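Local coordinates for PrgZ (Enterococcus faecalis, PDB 4FAJ), which binds a pheromone peptide as an extracellular, membrane-anchored receptor of the solute-binding protein 5 family, and probably serves in peptide uptake, at residues A[320-328]-A[483-494]; A[411-419]-A[440-449]. One frame throughout, in Å; residues are numbered along the deposited sequence.

Contact 1 (A[320-328]-A[483-494]); sequences MFLEMNQTG and FETNSPMNHGGY
Where the strand 320-324 runs out into a loop, Q326 N donates to G492 O at 2.8 Å, the one backbone hydrogen bond between 320-328 and 483-494, and N325 and G492 pass with CA atoms 4.1 Å apart. G492 CA comes within 3.2 Å of M324 O, a closeness possible because the residue has no side chain to point at that oxygen; a type I turn from N490 to G493 contains this glycine. The principal side-chain link is a His-carboxylate hydrogen bond: H491 ND1 donates to the syn lone pair of E323 OE2 (2.8 Å, 177°), with the oxygen in the imidazole plane. E323 CG stands anti to the carbonyl carbon (chi1 -70°) and the extended chain beyond it carries the carboxylate to H491. This nearly straight bond helps fix the rotation of the ring, over one face of which lies M489 O. The other carboxylate oxygen, E323 OE1, accepts a hydrogen bond from a water that also donates to N490 OD1 and accepts from G492 N, so both E323 oxygens are tied to the loop. Nearer the start of both segments, F483 turns its edge toward the face of F321 in a T-shaped stack, planes at 83° and CZ atoms 4.2 Å apart. At the other end the Q326 side chain runs alongside Y494, its OE1 3.7 Å from ring atom CD1 at the edge, while NE2 bonds M324 O and G526 O. Strand 311-324 lies between strands 464-470 and 528-539: S467 of the former adds a second bond to E323 OE2, M324 packs on V528 of the latter, and L322 and M324 reach helix 336-345.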
ATOM      1  N   MET A 320       4.715   5.139  -8.025  1.00 13.43           N
ATOM      2  CA  MET A 320       3.497   5.770  -8.559  1.00 14.18           C
ATOM      3  C   MET A 320       3.391   5.463 -10.065  1.00 14.87           C
ATOM      4  O   MET A 320       4.371   5.601 -10.811  1.00 14.35           O
ATOM      5  CB  MET A 320       3.497   7.286  -8.318  1.00 14.52           C
ATOM      6  CG  MET A 320       3.326   7.703  -6.872  1.00 16.37           C
ATOM      7  SD  MET A 320       1.767   7.175  -6.107  1.00 17.34           S
ATOM      8  CE  MET A 320       0.547   7.912  -7.203  1.00 17.93           C
ATOM      9  N   PHE A 321       2.198   5.029 -10.485  1.00 15.07           N
ATOM     10  CA  PHE A 321       1.926   4.605 -11.862  1.00 15.99           C
ATOM     11  C   PHE A 321       0.910   5.515 -12.545  1.00 16.12           C
ATOM     12  O   PHE A 321       0.154   6.222 -11.874  1.00 15.14           O
ATOM     13  CB  PHE A 321       1.290   3.211 -11.889  1.00 16.41           C
ATOM     14  CG  PHE A 321       2.089   2.133 -11.225  1.00 17.37           C
ATOM     15  CD1 PHE A 321       3.189   1.571 -11.858  1.00 20.24           C
ATOM     16  CD2 PHE A 321       1.681   1.603 -10.009  1.00 19.99           C
ATOM     17  CE1 PHE A 321       3.903   0.541 -11.264  1.00 20.85           C
ATOM     18  CE2 PHE A 321       2.399   0.566  -9.402  1.00 20.66           C
ATOM     19  CZ  PHE A 321       3.509   0.045 -10.024  1.00 20.67           C
ATOM     20  N   LEU A 322       0.894   5.468 -13.883  1.00 16.63           N
ATOM     21  CA  LEU A 322      -0.323   5.706 -14.655  1.00 17.34           C
ATOM     22  C   LEU A 322      -0.909   4.336 -14.948  1.00 17.61           C
ATOM     23  O   LEU A 322      -0.345   3.554 -15.744  1.00 16.93           O
ATOM     24  CB  LEU A 322      -0.055   6.441 -15.976  1.00 18.03           C
ATOM     25  CG  LEU A 322       0.141   7.945 -15.922  1.00 18.79           C
ATOM     26  CD1 LEU A 322       0.322   8.499 -17.316  1.00 19.94           C
ATOM     27  CD2 LEU A 322      -1.026   8.634 -15.256  1.00 19.82           C
ATOM     28  N   GLU A 323      -2.000   4.007 -14.261  1.00 17.77           N
ATOM     29  CA  GLU A 323      -2.752   2.817 -14.587  1.00 18.07           C
ATOM     30  C   GLU A 323      -3.646   3.145 -15.769  1.00 17.88           C
ATOM     31  O   GLU A 323      -4.116   4.274 -15.903  1.00 18.18           O
ATOM     32  CB  GLU A 323      -3.581   2.337 -13.398  1.00 18.59           C
ATOM     33  CG  GLU A 323      -2.745   1.764 -12.287  1.00 22.14           C
ATOM     34  CD  GLU A 323      -3.564   0.957 -11.291  1.00 25.84           C
ATOM     35  OE1 GLU A 323      -3.919  -0.200 -11.619  1.00 29.20           O
ATOM     36  OE2 GLU A 323      -3.825   1.469 -10.184  1.00 28.77           O
ATOM     37  N   MET A 324      -3.876   2.151 -16.619  1.00 17.22           N
ATOM     38  CA  MET A 324      -4.559   2.350 -17.891  1.00 17.39           C
ATOM     39  C   MET A 324      -5.669   1.318 -18.052  1.00 18.14           C
ATOM     40  O   MET A 324      -5.415   0.113 -17.950  1.00 17.95           O
ATOM     41  CB  MET A 324      -3.561   2.198 -19.035  1.00 17.28           C
ATOM     42  CG  MET A 324      -2.579   3.352 -19.169  1.00 16.03           C
ATOM     43  SD  MET A 324      -1.205   3.014 -20.312  1.00 15.59           S
ATOM     44  CE  MET A 324      -0.430   1.626 -19.521  1.00 15.35           C
ATOM     45  N   ASN A 325      -6.885   1.790 -18.314  1.00 18.70           N
ATOM     46  CA  ASN A 325      -8.038   0.914 -18.536  1.00 20.04           C
ATOM     47  C   ASN A 325      -7.948   0.195 -19.881  1.00 20.88           C
ATOM     48  O   ASN A 325      -8.182   0.788 -20.937  1.00 21.30           O
ATOM     49  CB  ASN A 325      -9.335   1.719 -18.454  1.00 20.47           C
ATOM     50  CG  ASN A 325     -10.581   0.838 -18.451  1.00 23.19           C
ATOM     51  OD1 ASN A 325     -10.582  -0.271 -19.005  1.00 23.87           O
ATOM     52  ND2 ASN A 325     -11.656   1.340 -17.836  1.00 20.26           N
ATOM     53  N   GLN A 326      -7.619  -1.090 -19.818  1.00 21.73           N
ATOM     54  CA  GLN A 326      -7.388  -1.929 -20.998  1.00 23.48           C
ATOM     55  C   GLN A 326      -8.445  -3.042 -21.114  1.00 25.43           C
ATOM     56  O   GLN A 326      -8.176  -4.101 -21.670  1.00 25.98           O
ATOM     57  CB  GLN A 326      -5.983  -2.561 -20.924  1.00 23.06           C
ATOM     58  CG  GLN A 326      -4.831  -1.540 -20.862  1.00 22.21           C
ATOM     59  CD  GLN A 326      -3.583  -2.080 -20.165  1.00 20.47           C
ATOM     60  OE1 GLN A 326      -2.847  -2.918 -20.726  1.00 19.53           O
ATOM     61  NE2 GLN A 326      -3.341  -1.615 -18.937  1.00 16.63           N
ATOM     62  N   THR A 327      -9.647  -2.800 -20.602  1.00 27.20           N
ATOM     63  CA  THR A 327     -10.724  -3.789 -20.683  1.00 28.80           C
ATOM     64  C   THR A 327     -11.322  -3.905 -22.091  1.00 30.22           C
ATOM     65  O   THR A 327     -11.949  -4.919 -22.431  1.00 30.99           O
ATOM     66  CB  THR A 327     -11.845  -3.454 -19.681  1.00 28.87           C
ATOM     67  OG1 THR A 327     -12.292  -2.111 -19.901  1.00 30.16           O
ATOM     68  CG2 THR A 327     -11.337  -3.600 -18.265  1.00 28.27           C
ATOM     69  N   GLY A 328     -11.119  -2.876 -22.913  1.00 31.43           N
ATOM     70  CA  GLY A 328     -11.750  -2.790 -24.226  1.00 32.44           C
ATOM     71  C   GLY A 328     -12.706  -1.612 -24.307  1.00 33.51           C
ATOM     72  O   GLY A 328     -12.989  -1.118 -25.398  1.00 34.16           O
ATOM     73  N   PHE A 483      -0.584  -7.325 -11.184  1.00 15.97           N
ATOM     74  CA  PHE A 483      -0.886  -7.338 -12.600  1.00 16.88           C
ATOM     75  C   PHE A 483      -1.289  -8.709 -13.122  1.00 17.43           C
ATOM     76  O   PHE A 483      -1.466  -8.884 -14.334  1.00 17.63           O
ATOM     77  CB  PHE A 483       0.283  -6.699 -13.366  1.00 16.61           C
ATOM     78  CG  PHE A 483       0.587  -5.321 -12.860  1.00 16.84           C
ATOM     79  CD1 PHE A 483      -0.262  -4.264 -13.165  1.00 18.98           C
ATOM     80  CD2 PHE A 483       1.634  -5.104 -11.976  1.00 16.57           C
ATOM     81  CE1 PHE A 483      -0.028  -2.988 -12.645  1.00 18.87           C
ATOM     82  CE2 PHE A 483       1.871  -3.839 -11.457  1.00 17.88           C
ATOM     83  CZ  PHE A 483       1.040  -2.786 -11.790  1.00 18.22           C
ATOM     84  N   GLU A 484      -1.442  -9.671 -12.217  0.50 17.81           N
ATOM     85  CA  GLU A 484      -1.989 -10.970 -12.573  0.50 18.86           C
ATOM     86  C   GLU A 484      -3.446 -10.813 -13.006  0.50 19.36           C
ATOM     87  O   GLU A 484      -4.176  -9.970 -12.470  0.50 19.00           O
ATOM     88  CB  GLU A 484      -1.870 -11.927 -11.391  0.50 19.07           C
ATOM     89  CG  GLU A 484      -2.886 -13.037 -11.367  0.50 20.83           C
ATOM     90  CD  GLU A 484      -2.994 -13.658  -9.995  0.50 23.17           C
ATOM     91  OE1 GLU A 484      -4.026 -13.425  -9.314  0.50 26.23           O
ATOM     92  OE2 GLU A 484      -2.037 -14.354  -9.591  0.50 24.42           O
ATOM     93  N   THR A 485      -3.856 -11.629 -13.973  1.00 20.18           N
ATOM     94  CA  THR A 485      -5.135 -11.475 -14.647  1.00 21.74           C
ATOM     95  C   THR A 485      -6.324 -11.080 -13.773  1.00 23.56           C
ATOM     96  O   THR A 485      -6.903 -10.017 -13.976  1.00 25.07           O
ATOM     97  CB  THR A 485      -5.468 -12.716 -15.501  1.00 22.01           C
ATOM     98  OG1 THR A 485      -4.624 -12.710 -16.654  1.00 21.51           O
ATOM     99  CG2 THR A 485      -6.931 -12.699 -15.952  1.00 22.71           C
ATOM    100  N   ASN A 486      -6.743 -11.878 -12.814  1.00 25.20           N
ATOM    101  CA  ASN A 486      -7.931 -11.369 -12.089  1.00 26.41           C
ATOM    102  C   ASN A 486      -7.625 -10.905 -10.662  1.00 25.44           C
ATOM    103  O   ASN A 486      -8.453 -11.032  -9.769  1.00 26.53           O
ATOM    104  CB  ASN A 486      -9.125 -12.331 -12.205  1.00 27.34           C
ATOM    105  CG  ASN A 486      -9.786 -12.291 -13.594  1.00 29.62           C
ATOM    106  OD1 ASN A 486     -10.097 -11.220 -14.140  1.00 32.31           O
ATOM    107  ND2 ASN A 486     -10.008 -13.463 -14.167  1.00 32.34           N
ATOM    108  N   SER A 487      -6.444 -10.315 -10.475  1.00 23.84           N
ATOM    109  CA  SER A 487      -6.083  -9.705  -9.192  1.00 22.80           C
ATOM    110  C   SER A 487      -6.983  -8.493  -8.869  1.00 22.13           C
ATOM    111  O   SER A 487      -7.220  -7.649  -9.727  1.00 21.54           O
ATOM    112  CB  SER A 487      -4.619  -9.266  -9.192  1.00 22.49           C
ATOM    113  OG  SER A 487      -4.350  -8.367  -8.122  1.00 21.93           O
ATOM    114  N   PRO A 488      -7.467  -8.392  -7.619  1.00 21.97           N
ATOM    115  CA  PRO A 488      -8.268  -7.225  -7.205  1.00 21.66           C
ATOM    116  C   PRO A 488      -7.560  -5.876  -7.362  1.00 20.78           C
ATOM    117  O   PRO A 488      -8.221  -4.843  -7.485  1.00 19.82           O
ATOM    118  CB  PRO A 488      -8.517  -7.489  -5.715  1.00 21.93           C
ATOM    119  CG  PRO A 488      -8.411  -8.926  -5.555  1.00 21.89           C
ATOM    120  CD  PRO A 488      -7.359  -9.379  -6.531  1.00 22.20           C
ATOM    121  N   MET A 489      -6.227  -5.883  -7.318  1.00 19.78           N
ATOM    122  CA  MET A 489      -5.434  -4.662  -7.481  1.00 19.64           C
ATOM    123  C   MET A 489      -5.114  -4.325  -8.942  1.00 18.84           C
ATOM    124  O   MET A 489      -4.506  -3.289  -9.214  1.00 18.40           O
ATOM    125  CB  MET A 489      -4.133  -4.772  -6.670  1.00 20.07           C
ATOM    126  CG  MET A 489      -4.352  -4.968  -5.167  1.00 22.45           C
ATOM    127  SD  MET A 489      -5.250  -3.589  -4.429  1.00 27.79           S
ATOM    128  CE  MET A 489      -6.928  -4.219  -4.456  1.00 28.60           C
ATOM    129  N   ASN A 490      -5.533  -5.183  -9.872  1.00 18.01           N
ATOM    130  CA  ASN A 490      -5.316  -4.966 -11.306  1.00 18.11           C
ATOM    131  C   ASN A 490      -6.420  -4.059 -11.852  1.00 17.94           C
ATOM    132  O   ASN A 490      -7.321  -4.510 -12.544  1.00 18.50           O
ATOM    133  CB  ASN A 490      -5.297  -6.319 -12.040  1.00 17.74           C
ATOM    134  CG  ASN A 490      -4.741  -6.233 -13.455  1.00 17.95           C
ATOM    135  OD1 ASN A 490      -4.630  -5.155 -14.030  1.00 18.14           O
ATOM    136  ND2 ASN A 490      -4.383  -7.389 -14.022  1.00 18.55           N
ATOM    137  N   HIS A 491      -6.334  -2.775 -11.524  1.00 17.85           N
ATOM    138  CA  HIS A 491      -7.417  -1.817 -11.808  1.00 18.12           C
ATOM    139  C   HIS A 491      -7.643  -1.612 -13.311  1.00 18.32           C
ATOM    140  O   HIS A 491      -8.769  -1.382 -13.754  1.00 17.82           O
ATOM    141  CB  HIS A 491      -7.130  -0.476 -11.114  1.00 18.06           C
ATOM    142  CG  HIS A 491      -6.915  -0.601  -9.638  1.00 18.94           C
ATOM    143  ND1 HIS A 491      -5.821  -0.062  -8.987  1.00 19.98           N
ATOM    144  CD2 HIS A 491      -7.646  -1.234  -8.690  1.00 20.83           C
ATOM    145  CE1 HIS A 491      -5.905  -0.347  -7.698  1.00 21.81           C
ATOM    146  NE2 HIS A 491      -6.994  -1.064  -7.493  1.00 19.72           N
ATOM    147  N   GLY A 492      -6.560  -1.696 -14.081  1.00 18.19           N
ATOM    148  CA  GLY A 492      -6.610  -1.531 -15.529  1.00 18.01           C
ATOM    149  C   GLY A 492      -7.092  -2.734 -16.328  1.00 17.94           C
ATOM    150  O   GLY A 492      -7.406  -2.607 -17.511  1.00 18.16           O
ATOM    151  N   GLY A 493      -7.160  -3.902 -15.701  1.00 17.66           N
ATOM    152  CA  GLY A 493      -7.577  -5.119 -16.400  1.00 17.78           C
ATOM    153  C   GLY A 493      -6.561  -5.654 -17.400  1.00 17.35           C
ATOM    154  O   GLY A 493      -6.932  -6.266 -18.397  1.00 18.49           O
ATOM    155  N   TYR A 494      -5.277  -5.417 -17.148  1.00 16.69           N
ATOM    156  CA  TYR A 494      -4.224  -6.039 -17.951  1.00 16.31           C
ATOM    157  C   TYR A 494      -4.271  -7.564 -17.801  1.00 15.88           C
ATOM    158  O   TYR A 494      -4.453  -8.064 -16.698  1.00 15.18           O
ATOM    159  CB  TYR A 494      -2.859  -5.502 -17.513  1.00 15.88           C
ATOM    160  CG  TYR A 494      -1.669  -6.239 -18.073  1.00 15.66           C
ATOM    161  CD1 TYR A 494      -1.192  -5.959 -19.349  1.00 15.67           C
ATOM    162  CD2 TYR A 494      -0.998  -7.201 -17.316  1.00 16.29           C
ATOM    163  CE1 TYR A 494      -0.078  -6.626 -19.861  1.00 15.14           C
ATOM    164  CE2 TYR A 494       0.119  -7.881 -17.831  1.00 16.33           C
ATOM    165  CZ  TYR A 494       0.571  -7.577 -19.100  1.00 15.26           C
ATOM    166  OH  TYR A 494       1.668  -8.235 -19.618  1.00 15.67           O
TER
HETATM  167  O   HOH W   1      -3.697  -2.283 -13.804  1.00 21.88           O

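Contact 2 (A[411-419]-A[440-449]); sequences TSLDLLVSD and GLKVTVTPIP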
ATOM      1  N   THR A 411     -10.408  11.614 -29.326  1.00 47.57           N
ATOM      2  CA  THR A 411      -8.967  11.781 -29.158  1.00 45.81           C
ATOM      3  C   THR A 411      -8.736  12.490 -27.834  1.00 43.82           C
ATOM      4  O   THR A 411      -8.173  13.590 -27.785  1.00 43.72           O
ATOM      5  CB  THR A 411      -8.361  12.585 -30.311  1.00 46.13           C
ATOM      6  OG1 THR A 411      -9.095  13.806 -30.481  1.00 47.57           O
ATOM      7  CG2 THR A 411      -8.435  11.787 -31.582  1.00 46.92           C
ATOM      8  N   SER A 412      -9.196  11.837 -26.769  1.00 41.35           N
ATOM      9  CA  SER A 412      -9.214  12.417 -25.437  1.00 39.54           C
ATOM     10  C   SER A 412      -9.060  11.343 -24.356  1.00 37.42           C
ATOM     11  O   SER A 412      -9.635  10.254 -24.459  1.00 36.93           O
ATOM     12  CB  SER A 412     -10.524  13.180 -25.227  1.00 39.95           C
ATOM     13  OG  SER A 412     -10.776  13.400 -23.855  1.00 40.49           O
ATOM     14  N   LEU A 413      -8.287  11.669 -23.321  1.00 35.02           N
ATOM     15  CA  LEU A 413      -8.084  10.779 -22.187  1.00 33.43           C
ATOM     16  C   LEU A 413      -8.234  11.550 -20.886  1.00 32.09           C
ATOM     17  O   LEU A 413      -7.644  12.614 -20.721  1.00 32.12           O
ATOM     18  CB  LEU A 413      -6.698  10.145 -22.242  1.00 32.78           C
ATOM     19  CG  LEU A 413      -6.446   9.154 -23.372  1.00 32.81           C
ATOM     20  CD1 LEU A 413      -5.005   8.690 -23.336  1.00 32.20           C
ATOM     21  CD2 LEU A 413      -7.401   7.968 -23.292  1.00 32.64           C
ATOM     22  N   ASP A 414      -9.021  11.007 -19.968  1.00 30.34           N
ATOM     23  CA  ASP A 414      -9.153  11.585 -18.644  1.00 29.02           C
ATOM     24  C   ASP A 414      -8.143  10.970 -17.671  1.00 27.20           C
ATOM     25  O   ASP A 414      -7.868   9.771 -17.732  1.00 26.53           O
ATOM     26  CB  ASP A 414     -10.556  11.377 -18.093  1.00 29.39           C
ATOM     27  CG  ASP A 414     -10.732  12.049 -16.755  1.00 30.11           C
ATOM     28  OD1 ASP A 414     -10.631  13.291 -16.724  1.00 31.06           O
ATOM     29  OD2 ASP A 414     -10.915  11.339 -15.738  1.00 31.44           O
ATOM     30  N   LEU A 415      -7.615  11.807 -16.777  1.00 25.39           N
ATOM     31  CA  LEU A 415      -6.633  11.402 -15.784  1.00 23.70           C
ATOM     32  C   LEU A 415      -7.156  11.690 -14.370  1.00 22.31           C
ATOM     33  O   LEU A 415      -7.260  12.854 -13.960  1.00 21.67           O
ATOM     34  CB  LEU A 415      -5.316  12.153 -16.025  1.00 23.51           C
ATOM     35  CG  LEU A 415      -4.178  11.927 -15.026  1.00 23.68           C
ATOM     36  CD1 LEU A 415      -3.932  10.435 -14.789  1.00 24.38           C
ATOM     37  CD2 LEU A 415      -2.909  12.613 -15.511  1.00 24.40           C
ATOM     38  N   LEU A 416      -7.488  10.631 -13.638  1.00 20.79           N
ATOM     39  CA  LEU A 416      -7.934  10.746 -12.250  1.00 20.07           C
ATOM     40  C   LEU A 416      -6.752  10.937 -11.306  1.00 19.59           C
ATOM     41  O   LEU A 416      -5.741  10.226 -11.400  1.00 19.11           O
ATOM     42  CB  LEU A 416      -8.719   9.504 -11.806  1.00 20.42           C
ATOM     43  CG  LEU A 416     -10.147   9.319 -12.308  1.00 21.02           C
ATOM     44  CD1 LEU A 416     -10.795   8.119 -11.613  1.00 20.41           C
ATOM     45  CD2 LEU A 416     -10.973  10.597 -12.110  1.00 19.80           C
ATOM     46  N   VAL A 417      -6.892  11.888 -10.393  1.00 19.08           N
ATOM     47  CA  VAL A 417      -5.893  12.146  -9.379  1.00 19.01           C
ATOM     48  C   VAL A 417      -6.582  12.494  -8.066  1.00 19.87           C
ATOM     49  O   VAL A 417      -7.723  12.965  -8.050  1.00 20.07           O
ATOM     50  CB  VAL A 417      -4.949  13.304  -9.780  1.00 19.17           C
ATOM     51  CG1 VAL A 417      -4.250  13.007 -11.109  1.00 18.83           C
ATOM     52  CG2 VAL A 417      -5.707  14.644  -9.856  1.00 18.77           C
ATOM     53  N   SER A 418      -5.879  12.248  -6.969  1.00 20.40           N
ATOM     54  CA  SER A 418      -6.319  12.686  -5.648  1.00 21.65           C
ATOM     55  C   SER A 418      -6.363  14.222  -5.617  1.00 21.86           C
ATOM     56  O   SER A 418      -5.591  14.877  -6.316  1.00 21.54           O
ATOM     57  CB  SER A 418      -5.368  12.144  -4.590  1.00 21.46           C
ATOM     58  OG  SER A 418      -5.672  12.672  -3.304  1.00 26.47           O
ATOM     59  N   ASP A 419      -7.275  14.810  -4.844  1.00 22.75           N
ATOM     60  CA  ASP A 419      -7.431  16.276  -4.879  1.00 23.24           C
ATOM     61  C   ASP A 419      -6.459  17.065  -3.972  1.00 22.57           C
ATOM     62  O   ASP A 419      -6.640  18.267  -3.773  1.00 23.93           O
ATOM     63  CB  ASP A 419      -8.894  16.695  -4.651  1.00 24.62           C
ATOM     64  CG  ASP A 419      -9.466  16.188  -3.348  1.00 26.50           C
ATOM     65  OD1 ASP A 419      -8.730  15.557  -2.563  1.00 28.55           O
ATOM     66  OD2 ASP A 419     -10.671  16.424  -3.114  1.00 31.68           O
ATOM     67  N   GLY A 440      -2.375  16.424 -30.757  1.00 31.95           N
ATOM     68  CA  GLY A 440      -3.805  16.280 -30.968  1.00 32.39           C
ATOM     69  C   GLY A 440      -4.533  15.629 -29.814  1.00 32.08           C
ATOM     70  O   GLY A 440      -5.747  15.768 -29.706  1.00 32.53           O
ATOM     71  N   LEU A 441      -3.809  14.918 -28.949  1.00 31.33           N
ATOM     72  CA  LEU A 441      -4.429  14.286 -27.790  1.00 30.98           C
ATOM     73  C   LEU A 441      -4.766  15.338 -26.741  1.00 30.64           C
ATOM     74  O   LEU A 441      -3.904  16.135 -26.359  1.00 30.61           O
ATOM     75  CB  LEU A 441      -3.493  13.251 -27.171  1.00 30.83           C
ATOM     76  CG  LEU A 441      -4.013  12.514 -25.929  1.00 30.95           C
ATOM     77  CD1 LEU A 441      -5.093  11.501 -26.305  1.00 31.59           C
ATOM     78  CD2 LEU A 441      -2.862  11.832 -25.208  1.00 30.92           C
ATOM     79  N   LYS A 442      -6.011  15.331 -26.271  1.00 30.16           N
ATOM     80  CA  LYS A 442      -6.394  16.147 -25.126  1.00 30.11           C
ATOM     81  C   LYS A 442      -6.385  15.287 -23.872  1.00 28.73           C
ATOM     82  O   LYS A 442      -6.968  14.206 -23.862  1.00 28.17           O
ATOM     83  CB  LYS A 442      -7.790  16.761 -25.324  1.00 30.84           C
ATOM     84  CG  LYS A 442      -8.172  17.749 -24.212  1.00 32.68           C
ATOM     85  CD  LYS A 442      -9.359  18.634 -24.574  1.00 35.40           C
ATOM     86  CE  LYS A 442     -10.684  17.890 -24.468  1.00 36.57           C
ATOM     87  NZ  LYS A 442     -11.835  18.741 -24.897  1.00 38.71           N
ATOM     88  N   VAL A 443      -5.730  15.772 -22.820  1.00 27.74           N
ATOM     89  CA  VAL A 443      -5.787  15.128 -21.510  1.00 27.09           C
ATOM     90  C   VAL A 443      -6.498  16.037 -20.508  1.00 26.90           C
ATOM     91  O   VAL A 443      -6.103  17.184 -20.313  1.00 27.08           O
ATOM     92  CB  VAL A 443      -4.376  14.774 -20.985  1.00 26.67           C
ATOM     93  CG1 VAL A 443      -4.448  14.278 -19.548  1.00 25.81           C
ATOM     94  CG2 VAL A 443      -3.716  13.737 -21.891  1.00 26.37           C
ATOM     95  N   THR A 444      -7.565  15.528 -19.898  1.00 26.56           N
ATOM     96  CA  THR A 444      -8.257  16.242 -18.832  1.00 26.47           C
ATOM     97  C   THR A 444      -7.767  15.695 -17.498  1.00 25.23           C
ATOM     98  O   THR A 444      -7.516  14.494 -17.371  1.00 25.51           O
ATOM     99  CB  THR A 444      -9.785  16.077 -18.940  1.00 27.09           C
ATOM    100  OG1 THR A 444     -10.121  14.683 -18.949  1.00 28.45           O
ATOM    101  CG2 THR A 444     -10.302  16.722 -20.215  1.00 27.25           C
ATOM    102  N   VAL A 445      -7.599  16.569 -16.515  1.00 24.46           N
ATOM    103  CA  VAL A 445      -7.213  16.142 -15.177  1.00 22.90           C
ATOM    104  C   VAL A 445      -8.410  16.293 -14.262  1.00 22.94           C
ATOM    105  O   VAL A 445      -9.004  17.371 -14.203  1.00 23.12           O
ATOM    106  CB  VAL A 445      -6.052  16.975 -14.630  1.00 22.96           C
ATOM    107  CG1 VAL A 445      -5.709  16.526 -13.211  1.00 21.49           C
ATOM    108  CG2 VAL A 445      -4.820  16.859 -15.550  1.00 23.20           C
ATOM    109  N   THR A 446      -8.764  15.221 -13.551  1.00 22.03           N
ATOM    110  CA  THR A 446      -9.945  15.222 -12.683  1.00 22.63           C
ATOM    111  C   THR A 446      -9.541  14.883 -11.243  1.00 21.80           C
ATOM    112  O   THR A 446      -9.379  13.711 -10.904  1.00 21.53           O
ATOM    113  CB  THR A 446     -11.006  14.232 -13.185  1.00 22.72           C
ATOM    114  OG1 THR A 446     -11.294  14.515 -14.562  1.00 23.85           O
ATOM    115  CG2 THR A 446     -12.282  14.336 -12.344  1.00 24.12           C
ATOM    116  N   PRO A 447      -9.344  15.915 -10.402  1.00 22.00           N
ATOM    117  CA  PRO A 447      -9.047  15.689  -8.990  1.00 21.47           C
ATOM    118  C   PRO A 447     -10.286  15.309  -8.193  1.00 21.56           C
ATOM    119  O   PRO A 447     -11.303  16.026  -8.240  1.00 22.05           O
ATOM    120  CB  PRO A 447      -8.517  17.051  -8.512  1.00 22.03           C
ATOM    121  CG  PRO A 447      -8.346  17.879  -9.736  1.00 22.85           C
ATOM    122  CD  PRO A 447      -9.284  17.349 -10.741  1.00 22.41           C
ATOM    123  N   ILE A 448     -10.197  14.208  -7.451  1.00 20.46           N
ATOM    124  CA  ILE A 448     -11.310  13.711  -6.664  1.00 20.51           C
ATOM    125  C   ILE A 448     -10.883  13.279  -5.263  1.00 20.17           C
ATOM    126  O   ILE A 448      -9.699  12.977  -5.024  1.00 19.50           O
ATOM    127  CB  ILE A 448     -12.043  12.519  -7.370  1.00 20.53           C
ATOM    128  CG1 ILE A 448     -11.049  11.453  -7.844  1.00 20.30           C
ATOM    129  CG2 ILE A 448     -12.865  13.022  -8.556  1.00 21.06           C
ATOM    130  CD1 ILE A 448     -11.716  10.181  -8.326  1.00 21.06           C
ATOM    131  N   PRO A 449     -11.848  13.249  -4.326  1.00 20.37           N
ATOM    132  CA  PRO A 449     -11.596  12.744  -2.980  1.00 20.58           C
ATOM    133  C   PRO A 449     -11.205  11.268  -2.964  1.00 20.11           C
ATOM    134  O   PRO A 449     -11.602  10.508  -3.844  1.00 19.81           O
ATOM    135  CB  PRO A 449     -12.939  12.938  -2.272  1.00 20.68           C
ATOM    136  CG  PRO A 449     -13.653  13.936  -3.059  1.00 21.93           C
ATOM    137  CD  PRO A 449     -13.239  13.715  -4.468  1.00 21.33           C
TER
HETATM  138  O   HOH W   2      -8.454  16.653 -29.177  1.00 46.41           O
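D414 reaches across to T444 and T446, two threonines of the neighbouring strand that share its face of the sheet. Its CG stands trans to the backbone N (chi1 -176°), which swings OD1 over the parallel partner strand. There OD1 receives T444 OG1 at 2.7 Å on its anti lone pair and T446 OG1 at 2.6 Å on its syn lone pair. The two hydroxyls reach it from different rotamers, chi1 56° in T444 and -53° in T446. Farther along this face L416 lies beside T446, CD2 3.8 Å from its CB, and meets I448 CD1 obliquely. On the face of L413, L415 and V417 the contacts are apolar: V417 CG2 touches V445 CG1 at 3.8 Å and also the ring of P447, and L413 CG meets L441 CD1. Backbone bonds alternate in parallel fashion from T411 O to V417 O, and a weak one from D419 N to I448 O follows. At that end D419 lies against P447, its carboxylate paired in a salt bridge with K278. The strands are those of a beta-alpha-beta unit, connected by helix 421-437, which packs on V443 and V445. With two hydroxyl donors on one oxygen, the negative charge of D414 is probably well stabilised within a partly exposed strand pair, and the two bonds probably hold the threonine hydroxyls in their rotamers.

In the fold
Both contacts reach one mixed sheet, joined through strand 464-470, which pairs antiparallel with 311-324 and parallel with 412-418. Their centres are about 17 Å apart, yet they touch where L322 CD2 meets L415 CD1 at 3.4 Å, and in sequence contact 2 is nested inside the long loop closed by contact 1. Contact 1 is the more buried: a strand end meets an irregular loop through few direct bonds, relying on a His-carboxylate hydrogen bond, a water and aromatic packing. Contact 2, partly buried and farther from the centre, illustrates the regular alternative, continuous backbone pairing with side chains sorted by face. Residues of both pack on the bound peptide: M320 and M489 from the segments of contact 1, S418 from contact 2.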